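Local structure of tubulin-specific chaperone A (Saccharomyces cerevisiae, 1QSD) at residues Val10-Arg15 and Arg70-Asp75. The protein binds beta-tubulin as a post-chaperonin cofactor and takes part in an early step of the tubulin folding pathway. Sequence-based numbering, arbitrary orientation.
Sequences VKALKR and REFKED
Phe-72 and Leu-13 point past one another from two neighbouring helices, and with Ala-12 they make up most of the apolar contact. The CA atoms of Leu-13 and Phe-72 are 5.8 Å apart, the nearest across the two segments, and the segment axes approach to 9.4 Å with an angle of 153° between their directions, so the two segments run roughly antiparallel. Leu-13 reaches across through one branch: with CG anti to the backbone N (chi1 180°), CG and with it the CD1 branch are carried toward helix 45-81, and Leu-13 CD1 lies 4.0 Å from CB of Phe-72 and 4.1 Å from the backbone N of Lys-73. The leucine thus packs against the root of the aromatic side chain and the adjoining helix backbone. The ring itself meets the other helix with its edge. Phe-72 CD2 lies 4.0 Å from CB of Ala-12 and 3.9 Å from the carbonyl O of Ala-12, an oxygen that sits near the ring plane; the ring edge reaches both the methyl and the carbonyl oxygen.

NH1 of Arg-15 gives a bent hydrogen bond (N-H...O 136°) to O of Lys-11 at 3.1 Å, on a lone pair in the carbonyl plane, so that oxygen accepts a second bond besides the backbone one from Arg-15 N. On the other helix, Arg-70 NE and Glu-74 OE1 form a long salt bridge of 3.7 Å.

A salt bridge from Asp-75 OD1 to Lys-9 ties helix 45-81 to helix 5-39, and Lys-50 of the second subunit pairs with the same oxygen and makes a cation-pi contact with Phe-72. Helices 5-39 and 45-81 form an antiparallel hairpin, on which helix 90-104 packs as the third helix, touching Leu-13 and Lys-73, in the TBCA-family helical bundle.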
# COMPACT_ATOMS: atom_id res chain seq x y z
N VAL A 10 5.41 21.52 0.93
CA VAL A 10 6.63 20.74 0.76
C VAL A 10 6.46 19.36 1.38
O VAL A 10 6.69 18.36 0.72
CB VAL A 10 7.84 21.41 1.41
CG1 VAL A 10 9.04 20.51 1.31
CG2 VAL A 10 8.14 22.74 0.73
N LYS A 11 6.03 19.31 2.64
CA LYS A 11 5.84 18.04 3.34
C LYS A 11 4.82 17.13 2.66
O LYS A 11 5.03 15.92 2.55
CB LYS A 11 5.46 18.27 4.80
CG LYS A 11 6.64 18.69 5.65
CD LYS A 11 6.24 19.10 7.05
CE LYS A 11 7.47 19.52 7.85
NZ LYS A 11 7.13 20.06 9.20
N ALA A 12 3.73 17.73 2.19
CA ALA A 12 2.70 16.97 1.50
C ALA A 12 3.36 16.19 0.36
O ALA A 12 3.16 14.97 0.25
CB ALA A 12 1.62 17.91 0.97
N LEU A 13 4.20 16.87 -0.43
CA LEU A 13 4.87 16.27 -1.57
C LEU A 13 5.93 15.25 -1.18
O LEU A 13 5.99 14.16 -1.76
CB LEU A 13 5.50 17.33 -2.46
CG LEU A 13 6.25 16.81 -3.71
CD1 LEU A 13 5.33 15.95 -4.65
CD2 LEU A 13 6.85 17.98 -4.49
N LYS A 14 6.78 15.60 -0.21
CA LYS A 14 7.83 14.69 0.25
C LYS A 14 7.24 13.39 0.81
O LYS A 14 7.81 12.32 0.64
CB LYS A 14 8.74 15.36 1.30
CG LYS A 14 9.50 16.57 0.76
CD LYS A 14 10.78 16.91 1.57
CE LYS A 14 11.68 17.89 0.77
NZ LYS A 14 13.05 18.17 1.31
N ARG A 15 6.09 13.46 1.45
CA ARG A 15 5.50 12.26 1.99
C ARG A 15 4.90 11.39 0.90
O ARG A 15 4.93 10.16 0.97
CB ARG A 15 4.55 12.60 3.13
CG ARG A 15 5.33 13.34 4.26
CD ARG A 15 6.75 12.74 4.46
NE ARG A 15 7.64 13.46 5.39
CZ ARG A 15 7.95 14.76 5.33
NH1 ARG A 15 7.44 15.54 4.39
NH2 ARG A 15 8.85 15.26 6.18
N ARG A 70 2.04 14.27 -9.24
CA ARG A 70 2.08 15.34 -10.22
C ARG A 70 1.26 16.54 -9.72
O ARG A 70 1.75 17.66 -9.75
CB ARG A 70 1.55 14.85 -11.56
CG ARG A 70 1.59 15.90 -12.63
CD ARG A 70 0.66 15.53 -13.75
NE ARG A 70 1.13 16.11 -14.99
CZ ARG A 70 1.95 15.50 -15.84
NH1 ARG A 70 2.39 14.27 -15.58
NH2 ARG A 70 2.33 16.11 -16.96
N GLU A 71 0.02 16.31 -9.27
CA GLU A 71 -0.84 17.38 -8.75
C GLU A 71 -0.15 18.12 -7.60
O GLU A 71 -0.13 19.34 -7.56
CB GLU A 71 -2.16 16.83 -8.18
CG GLU A 71 -3.05 16.14 -9.18
CD GLU A 71 -4.24 15.46 -8.53
OE1 GLU A 71 -4.92 14.69 -9.24
OE2 GLU A 71 -4.50 15.68 -7.32
N PHE A 72 0.39 17.36 -6.65
CA PHE A 72 1.06 17.98 -5.53
C PHE A 72 2.28 18.75 -6.00
O PHE A 72 2.60 19.83 -5.45
CB PHE A 72 1.44 16.93 -4.49
CG PHE A 72 0.27 16.42 -3.69
CD1 PHE A 72 -1.00 16.31 -4.27
CD2 PHE A 72 0.44 16.00 -2.37
CE1 PHE A 72 -2.08 15.79 -3.55
CE2 PHE A 72 -0.62 15.48 -1.64
CZ PHE A 72 -1.88 15.37 -2.23
N LYS A 73 2.94 18.23 -7.03
CA LYS A 73 4.12 18.89 -7.60
C LYS A 73 3.72 20.22 -8.23
O LYS A 73 4.33 21.25 -7.97
CB LYS A 73 4.78 18.02 -8.68
CG LYS A 73 6.11 18.57 -9.16
CD LYS A 73 6.65 17.79 -10.32
CE LYS A 73 6.31 18.48 -11.62
NZ LYS A 73 4.88 18.36 -11.91
N GLU A 74 2.65 20.18 -9.02
CA GLU A 74 2.18 21.36 -9.70
C GLU A 74 1.67 22.43 -8.75
O GLU A 74 1.78 23.63 -9.03
CB GLU A 74 1.12 20.98 -10.72
CG GLU A 74 1.68 20.08 -11.81
CD GLU A 74 0.74 19.87 -12.98
OE1 GLU A 74 1.25 19.68 -14.11
OE2 GLU A 74 -0.50 19.89 -12.79
N ASP A 75 1.10 21.99 -7.64
CA ASP A 75 0.59 22.91 -6.64
C ASP A 75 1.77 23.64 -6.01
O ASP A 75 1.72 24.86 -5.85
CB ASP A 75 -0.18 22.14 -5.57
CG ASP A 75 -0.86 23.06 -4.57
OD1 ASP A 75 -0.71 22.83 -3.35
OD2 ASP A 75 -1.54 24.03 -5.00